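Local coordinates for conserved exported protein (Bacteroides fragilis, PDB 3CLW) that is probably a glycoside hydrolase that cleaves O-glycosyl bonds, although its actual function remains unestablished, at residues Leu473-Met476 / Gly477-Pro480; Ile387-Thr390 / Lys391-Thr395; Leu336-Ala339 / Arg340-Asn344. One frame throughout, in Å; residues are numbered along the deposited sequence.

Overall arrangement
Contacts 2 and 3 are buried, and contact 1 lies at the surface, its centre about 28 Å from the chain's centre. Contact 3 lies within helix 328-347 of the TIM-barrel region and relies on a ladder of main-chain bonds backed by a water and an arginine. Contact 2 is the step from strand 386-389 into helix 391-400, where two threonines do the polar work. These two helices pack together: Met392 CG lies 3.8 Å from Val338 CG2. Contact 1 bends a hairpin strand, with a tyrosine ring over its own chain; Leu473 at its start reaches contact 2, its CB 3.9 Å from Trp394 CE3. Contacts 1 and 3 do not touch.

Contact 1 (Leu473-Met476 / Gly477-Pro480); sequences LRYM and GEQP
Between Met476 and Gly477 the edge-lying chain of a beta hairpin bends: the axes of 474-476 and 477-480 differ by 50° in direction, and Gly477 takes a positive phi of 78°. The hairpin pairs strand 461-467 antiparallel with strand 474-480, and Val464 makes backbone hydrogen bonds with both Met476 and Gly477. Earlier in the same strand, Leu473 and Arg474 together face Leu466 as a G1 beta bulge.

Past the bend the chain crosses one face of the Tyr475 ring. A chi1 of 172° turns this ring away from its own backbone N and lays it alongside the residues that follow. Gly477 N sits over the ring centre, 3.3 Å from the plane, with its N-H turned toward the pi face, which is consistent with an N-H...pi contact, although distance and direction alone do not prove one. The phenol end lies over the next atom of the chain, Tyr475 CZ being 3.3 Å from Gly477 CA. Tyr475 OH comes within 3.5 Å of Glu478 N, at an angle too poor for a hydrogen bond. Tyr465 of the partner strand also meets the Tyr475 ring.

Glu478 OE2 forms a salt bridge with Lys461 on the neighbouring strand, tying the two hairpin arms together by charge. The Gln479 chain, bent at chi2, carries its amide back toward Met476, where Gln479 NE2 is 3.6 Å from Met476 O, a contact and not a hydrogen bond. Instead Gln479 NE2 donates a weak hydrogen bond to Glu478 O, 3.3 Å away.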
loop_
_atom_site.group_PDB
_atom_site.type_symbol
_atom_site.label_atom_id
_atom_site.label_comp_id
_atom_site.label_asym_id
_atom_site.label_seq_id
_atom_site.Cartn_x
_atom_site.Cartn_y
_atom_site.Cartn_z
ATOM N N LEU A 473 -16.787 -11.471 -0.058
ATOM C CA LEU A 473 -17.518 -10.239 0.295
ATOM C C LEU A 473 -18.963 -10.269 -0.210
ATOM O O LEU A 473 -19.386 -9.465 -1.040
ATOM C CB LEU A 473 -16.760 -8.980 -0.160
ATOM C CG LEU A 473 -17.132 -7.666 0.546
ATOM C CD1 LEU A 473 -16.944 -7.758 2.067
ATOM C CD2 LEU A 473 -16.305 -6.534 -0.006
ATOM N N ARG A 474 -19.710 -11.230 0.309
ATOM C CA ARG A 474 -21.088 -11.474 -0.109
ATOM C C ARG A 474 -22.017 -10.631 0.721
ATOM O O ARG A 474 -21.884 -10.575 1.942
ATOM C CB ARG A 474 -21.462 -12.937 0.116
ATOM C CG ARG A 474 -20.788 -13.918 -0.786
ATOM C CD ARG A 474 -21.364 -13.880 -2.184
ATOM N NE ARG A 474 -20.547 -13.011 -3.021
ATOM C CZ ARG A 474 -20.712 -12.862 -4.331
ATOM N NH1 ARG A 474 -19.906 -12.037 -4.991
ATOM N NH2 ARG A 474 -21.671 -13.544 -4.983
ATOM N N TYR A 475 -22.972 -9.989 0.068
ATOM C CA TYR A 475 -23.950 -9.205 0.780
ATOM C C TYR A 475 -24.933 -10.134 1.516
ATOM O O TYR A 475 -25.489 -11.063 0.913
ATOM C CB TYR A 475 -24.675 -8.250 -0.172
ATOM C CG TYR A 475 -25.844 -7.521 0.462
ATOM C CD1 TYR A 475 -25.662 -6.759 1.615
ATOM C CD2 TYR A 475 -27.124 -7.593 -0.092
ATOM C CE1 TYR A 475 -26.707 -6.086 2.200
ATOM C CE2 TYR A 475 -28.195 -6.917 0.497
ATOM C CZ TYR A 475 -27.978 -6.165 1.645
ATOM O OH TYR A 475 -29.014 -5.474 2.258
ATOM N N MET A 476 -25.138 -9.874 2.810
ATOM C CA MET A 476 -25.936 -10.764 3.642
ATOM C C MET A 476 -27.261 -10.160 4.113
ATOM O O MET A 476 -27.888 -10.682 5.040
ATOM C CB MET A 476 -25.112 -11.266 4.835
ATOM C CG MET A 476 -23.825 -12.018 4.457
ATOM S SD MET A 476 -23.964 -13.571 3.516
ATOM C CE MET A 476 -24.651 -14.625 4.795
ATOM N N GLY A 477 -27.695 -9.074 3.473
ATOM C CA GLY A 477 -28.925 -8.381 3.844
ATOM C C GLY A 477 -28.798 -7.480 5.070
ATOM O O GLY A 477 -27.743 -7.440 5.728
ATOM N N GLU A 478 -29.877 -6.757 5.386
ATOM C CA GLU A 478 -29.922 -5.959 6.609
ATOM C C GLU A 478 -30.101 -6.871 7.805
ATOM O O GLU A 478 -30.944 -7.764 7.797
ATOM C CB GLU A 478 -31.022 -4.908 6.559
ATOM C CG GLU A 478 -30.590 -3.648 5.858
ATOM C CD GLU A 478 -31.742 -2.728 5.489
ATOM O OE1 GLU A 478 -32.838 -3.236 5.153
ATOM O OE2 GLU A 478 -31.541 -1.487 5.516
ATOM N N GLN A 479 -29.288 -6.629 8.826
ATOM C CA GLN A 479 -29.175 -7.499 9.978
ATOM C C GLN A 479 -29.456 -6.720 11.253
ATOM O O GLN A 479 -29.117 -5.544 11.335
ATOM C CB GLN A 479 -27.756 -8.041 10.031
ATOM C CG GLN A 479 -27.646 -9.512 10.277
ATOM C CD GLN A 479 -27.822 -10.319 9.023
ATOM O OE1 GLN A 479 -26.876 -10.935 8.540
ATOM N NE2 GLN A 479 -29.040 -10.329 8.483
ATOM N N PRO A 480 -30.100 -7.364 12.252
ATOM C CA PRO A 480 -30.254 -6.643 13.524
ATOM C C PRO A 480 -28.907 -6.451 14.180
ATOM O O PRO A 480 -28.148 -7.416 14.295
ATOM C CB PRO A 480 -31.134 -7.579 14.370
ATOM C CG PRO A 480 -30.970 -8.963 13.751
ATOM C CD PRO A 480 -30.726 -8.709 12.275
#

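Contact 2 (Ile387-Thr390 / Lys391-Thr395); sequences ISTT and KMLWT
Trp394 sets the rim of its indole against Thr389: NE1 donates to Thr389 OG1 at 3.0 Å with an N-H...O angle of 159°, and the oxygen lies only 12° out of the ring plane. This bond spans a strand-to-helix junction, in which strand 386-389 runs into helix 391-400 through Thr390 at the N-cap. The Thr389 chi1 of 65° swings the hydroxyl round to the indole N-H, while the methyl CG2 meets Leu393 CD1 at 4.0 Å.

The indole is fixed from a second direction as well. Leu393 CD2 lies 3.4 Å above the ring plane, over its centre, so one face is covered by the preceding residue of the helix while the N-H edge is taken by the threonine. Trp394 CD1 also approaches Thr390 O obliquely.

Thr390 supplies the cap proper. Its OG1 accepts weak hydrogen bonds from Met392 N and, at 3.4 Å, from Leu393 N; Leu393 N also makes a weak bond to Thr390 O. The same hydroxyl bonds to Val366 O, which anchors the helix start to the loop before strand 368-371; Pro367 O is also near and competes for the single proton. Met392 CB is 3.3 Å from Thr390 OG1, and the bend at chi3 brings Met392 CE close to OG1 and CB of the threonine. Lys391, whose side chain points away from the cap, sends NZ to Asn472 OD1 and Thr468 O. The first turn closes where Thr395 N donates to Lys391 O at 2.8 Å.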
loop_
_atom_site.group_PDB
_atom_site.type_symbol
_atom_site.label_atom_id
_atom_site.label_comp_id
_atom_site.label_asym_id
_atom_site.label_seq_id
_atom_site.Cartn_x
_atom_site.Cartn_y
_atom_site.Cartn_z
ATOM N N ILE A 387 -7.463 -14.557 -14.874
ATOM C CA ILE A 387 -7.589 -13.780 -13.645
ATOM C C ILE A 387 -8.195 -14.656 -12.522
ATOM O O ILE A 387 -9.248 -15.274 -12.697
ATOM C CB ILE A 387 -8.469 -12.532 -13.919
ATOM C CG1 ILE A 387 -7.809 -11.657 -14.977
ATOM C CG2 ILE A 387 -8.751 -11.750 -12.656
ATOM C CD1 ILE A 387 -8.804 -10.925 -15.832
ATOM N N SER A 388 -7.513 -14.720 -11.379
ATOM C CA SER A 388 -8.057 -15.419 -10.222
ATOM C C SER A 388 -8.011 -14.483 -8.989
ATOM O O SER A 388 -6.946 -14.019 -8.614
ATOM C CB SER A 388 -7.225 -16.689 -10.024
ATOM O OG SER A 388 -7.591 -17.401 -8.865
ATOM N N THR A 389 -9.148 -14.178 -8.375
ATOM C CA THR A 389 -9.141 -13.363 -7.153
ATOM C C THR A 389 -8.713 -14.199 -5.950
ATOM O O THR A 389 -9.025 -15.383 -5.883
ATOM C CB THR A 389 -10.509 -12.675 -6.857
ATOM O OG1 THR A 389 -11.513 -13.667 -6.581
ATOM C CG2 THR A 389 -10.935 -11.829 -8.039
ATOM N N THR A 390 -7.943 -13.607 -5.034
ATOM C CA THR A 390 -7.578 -14.314 -3.834
ATOM C C THR A 390 -8.499 -13.844 -2.721
ATOM O O THR A 390 -9.247 -12.870 -2.890
ATOM C CB THR A 390 -6.096 -14.086 -3.444
ATOM O OG1 THR A 390 -5.925 -12.728 -3.029
ATOM C CG2 THR A 390 -5.156 -14.403 -4.597
ATOM N N LYS A 391 -8.488 -14.533 -1.588
ATOM C CA LYS A 391 -9.274 -14.066 -0.447
ATOM C C LYS A 391 -8.715 -12.742 0.140
ATOM O O LYS A 391 -9.422 -12.027 0.875
ATOM C CB LYS A 391 -9.367 -15.151 0.624
ATOM C CG LYS A 391 -10.195 -16.380 0.171
ATOM C CD LYS A 391 -11.680 -16.021 0.104
ATOM C CE LYS A 391 -12.514 -17.178 -0.435
ATOM N NZ LYS A 391 -13.963 -16.801 -0.404
ATOM N N MET A 392 -7.449 -12.459 -0.186
ATOM C CA MET A 392 -6.763 -11.248 0.195
ATOM C C MET A 392 -7.433 -10.102 -0.521
ATOM O O MET A 392 -7.569 -9.032 0.046
ATOM C CB MET A 392 -5.260 -11.315 -0.129
ATOM C CG MET A 392 -4.426 -12.160 0.889
ATOM S SD MET A 392 -2.740 -12.613 0.470
ATOM C CE MET A 392 -3.053 -13.824 -0.845
ATOM N N LEU A 393 -7.892 -10.317 -1.755
ATOM C CA LEU A 393 -8.587 -9.236 -2.427
ATOM C C LEU A 393 -9.842 -8.906 -1.640
ATOM O O LEU A 393 -10.113 -7.755 -1.342
ATOM C CB LEU A 393 -8.918 -9.576 -3.899
ATOM C CG LEU A 393 -9.526 -8.436 -4.747
ATOM C CD1 LEU A 393 -9.270 -8.615 -6.240
ATOM C CD2 LEU A 393 -11.027 -8.336 -4.531
ATOM N N TRP A 394 -10.611 -9.931 -1.305
ATOM C CA TRP A 394 -11.895 -9.736 -0.639
ATOM C C TRP A 394 -11.798 -9.208 0.812
ATOM O O TRP A 394 -12.599 -8.365 1.244
ATOM C CB TRP A 394 -12.753 -10.995 -0.819
ATOM C CG TRP A 394 -12.921 -11.258 -2.298
ATOM C CD1 TRP A 394 -12.388 -12.304 -3.027
ATOM C CD2 TRP A 394 -13.605 -10.411 -3.251
ATOM N NE1 TRP A 394 -12.754 -12.165 -4.350
ATOM C CE2 TRP A 394 -13.466 -11.006 -4.514
ATOM C CE3 TRP A 394 -14.315 -9.194 -3.146
ATOM C CZ2 TRP A 394 -14.033 -10.450 -5.672
ATOM C CZ3 TRP A 394 -14.847 -8.636 -4.273
ATOM C CH2 TRP A 394 -14.701 -9.258 -5.537
ATOM N N THR A 395 -10.792 -9.645 1.544
ATOM C CA THR A 395 -10.633 -9.158 2.916
ATOM C C THR A 395 -10.144 -7.709 2.926
ATOM O O THR A 395 -10.527 -6.943 3.816
ATOM C CB THR A 395 -9.707 -10.041 3.770
ATOM O OG1 THR A 395 -8.399 -10.085 3.189
ATOM C CG2 THR A 395 -10.278 -11.464 3.878
#

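Contact 3 (Leu336-Ala339 / Arg340-Asn344); sequences LYVA and RIIHN
Tyr337 O is gripped twice, by a weak bond from Ile341 N at 3.3 Å and by a water that donates to it. Both residues lie on helix 328-347, which falls between strands 307-310 and 353-356, parallel neighbours in the TIM-barrel region. The water in turn accepts from Arg340 NE at 2.9 Å and lies over the centre of one face of the Tyr337 ring, so it joins carbonyl, guanidinium and ring.

The arginine chain, bent at chi3 (72°), turns back toward the tyrosine. Its NH2 stands 3.9 Å from Tyr337 CD2, with the two planes 58° apart rather than stacked. That NH2 forms a salt bridge with Glu321, and NH1 bonds to Ala424 O; Tyr337 OH is held by Glu317. Tyr337 CE1 also packs on Ile341 CD1.

The i to i+4 backbone ladder continues along the turn, and its straight member is Ile342 N to Val338 O at 3.0 Å, nearly along the C=O axis. Val338 and Ala339 face helix 391-400, through Met392 and Thr395. Arg340 O takes two donors from opposite faces of its plane, the backbone N and the side-chain amide of Asn344. The amide bond, from Asn344 ND2 to Arg340 O, is 2.8 Å long.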
loop_
_atom_site.group_PDB
_atom_site.type_symbol
_atom_site.label_atom_id
_atom_site.label_comp_id
_atom_site.label_asym_id
_atom_site.label_seq_id
_atom_site.Cartn_x
_atom_site.Cartn_y
_atom_site.Cartn_z
ATOM N N LEU A 336 -7.311 -13.737 5.946
ATOM C CA LEU A 336 -7.407 -13.303 7.343
ATOM C C LEU A 336 -6.071 -12.837 7.924
ATOM O O LEU A 336 -6.059 -11.922 8.721
ATOM C CB LEU A 336 -7.989 -14.402 8.226
ATOM C CG LEU A 336 -9.426 -14.859 7.989
ATOM C CD1 LEU A 336 -9.585 -16.252 8.565
ATOM C CD2 LEU A 336 -10.444 -13.908 8.590
ATOM N N TYR A 337 -4.957 -13.448 7.522
ATOM C CA TYR A 337 -3.625 -13.015 7.964
ATOM C C TYR A 337 -3.366 -11.546 7.589
ATOM O O TYR A 337 -2.849 -10.752 8.403
ATOM C CB TYR A 337 -2.574 -13.917 7.341
ATOM C CG TYR A 337 -1.127 -13.663 7.737
ATOM C CD1 TYR A 337 -0.311 -12.841 6.968
ATOM C CD2 TYR A 337 -0.556 -14.308 8.856
ATOM C CE1 TYR A 337 1.003 -12.625 7.290
ATOM C CE2 TYR A 337 0.791 -14.120 9.188
ATOM C CZ TYR A 337 1.563 -13.261 8.399
ATOM O OH TYR A 337 2.896 -13.049 8.697
ATOM N N VAL A 338 -3.755 -11.186 6.365
ATOM C CA VAL A 338 -3.519 -9.848 5.859
ATOM C C VAL A 338 -4.542 -8.899 6.436
ATOM O O VAL A 338 -4.197 -7.796 6.784
ATOM C CB VAL A 338 -3.504 -9.784 4.312
ATOM C CG1 VAL A 338 -3.267 -8.373 3.835
ATOM C CG2 VAL A 338 -2.426 -10.684 3.745
ATOM N N ALA A 339 -5.798 -9.326 6.548
ATOM C CA ALA A 339 -6.805 -8.498 7.210
ATOM C C ALA A 339 -6.371 -8.106 8.642
ATOM O O ALA A 339 -6.720 -7.059 9.125
ATOM C CB ALA A 339 -8.143 -9.175 7.222
ATOM N N ARG A 340 -5.621 -8.974 9.305
ATOM C CA ARG A 340 -5.092 -8.705 10.649
ATOM C C ARG A 340 -3.998 -7.623 10.619
ATOM O O ARG A 340 -3.981 -6.724 11.471
ATOM C CB ARG A 340 -4.534 -9.999 11.269
ATOM C CG ARG A 340 -3.826 -9.757 12.617
ATOM C CD ARG A 340 -3.588 -11.044 13.379
ATOM N NE ARG A 340 -2.544 -11.836 12.748
ATOM C CZ ARG A 340 -2.034 -12.927 13.300
ATOM N NH1 ARG A 340 -2.491 -13.350 14.485
ATOM N NH2 ARG A 340 -1.070 -13.592 12.685
ATOM N N ILE A 341 -3.110 -7.695 9.628
ATOM C CA ILE A 341 -2.180 -6.605 9.415
ATOM C C ILE A 341 -2.939 -5.298 9.235
ATOM O O ILE A 341 -2.595 -4.291 9.877
ATOM C CB ILE A 341 -1.252 -6.811 8.211
ATOM C CG1 ILE A 341 -0.427 -8.078 8.373
ATOM C CG2 ILE A 341 -0.301 -5.611 8.082
ATOM C CD1 ILE A 341 0.155 -8.601 7.077
ATOM N N ILE A 342 -3.976 -5.317 8.393
ATOM C CA ILE A 342 -4.720 -4.097 8.123
ATOM C C ILE A 342 -5.317 -3.510 9.407
ATOM O O ILE A 342 -5.124 -2.311 9.701
ATOM C CB ILE A 342 -5.809 -4.268 7.025
ATOM C CG1 ILE A 342 -5.147 -4.532 5.666
ATOM C CG2 ILE A 342 -6.719 -2.994 6.939
ATOM C CD1 ILE A 342 -6.106 -4.958 4.526
ATOM N N HIS A 343 -6.032 -4.353 10.157
ATOM C CA HIS A 343 -6.687 -3.904 11.370
ATOM C C HIS A 343 -5.717 -3.246 12.366
ATOM O O HIS A 343 -6.004 -2.194 12.917
ATOM C CB HIS A 343 -7.388 -5.061 12.044
ATOM C CG HIS A 343 -7.876 -4.733 13.418
ATOM N ND1 HIS A 343 -9.106 -4.162 13.650
ATOM C CD2 HIS A 343 -7.290 -4.873 14.627
ATOM C CE1 HIS A 343 -9.259 -3.974 14.947
ATOM N NE2 HIS A 343 -8.167 -4.390 15.557
ATOM N N ASN A 344 -4.576 -3.887 12.589
ATOM C CA ASN A 344 -3.575 -3.396 13.523
ATOM C C ASN A 344 -2.869 -2.132 13.025
ATOM O O ASN A 344 -2.580 -1.221 13.817
ATOM C CB ASN A 344 -2.596 -4.521 13.881
ATOM C CG ASN A 344 -3.230 -5.547 14.797
ATOM O OD1 ASN A 344 -3.308 -5.335 16.003
ATOM N ND2 ASN A 344 -3.715 -6.651 14.228
HETATM O O HOH W 1 -0.693 -11.158 10.687
#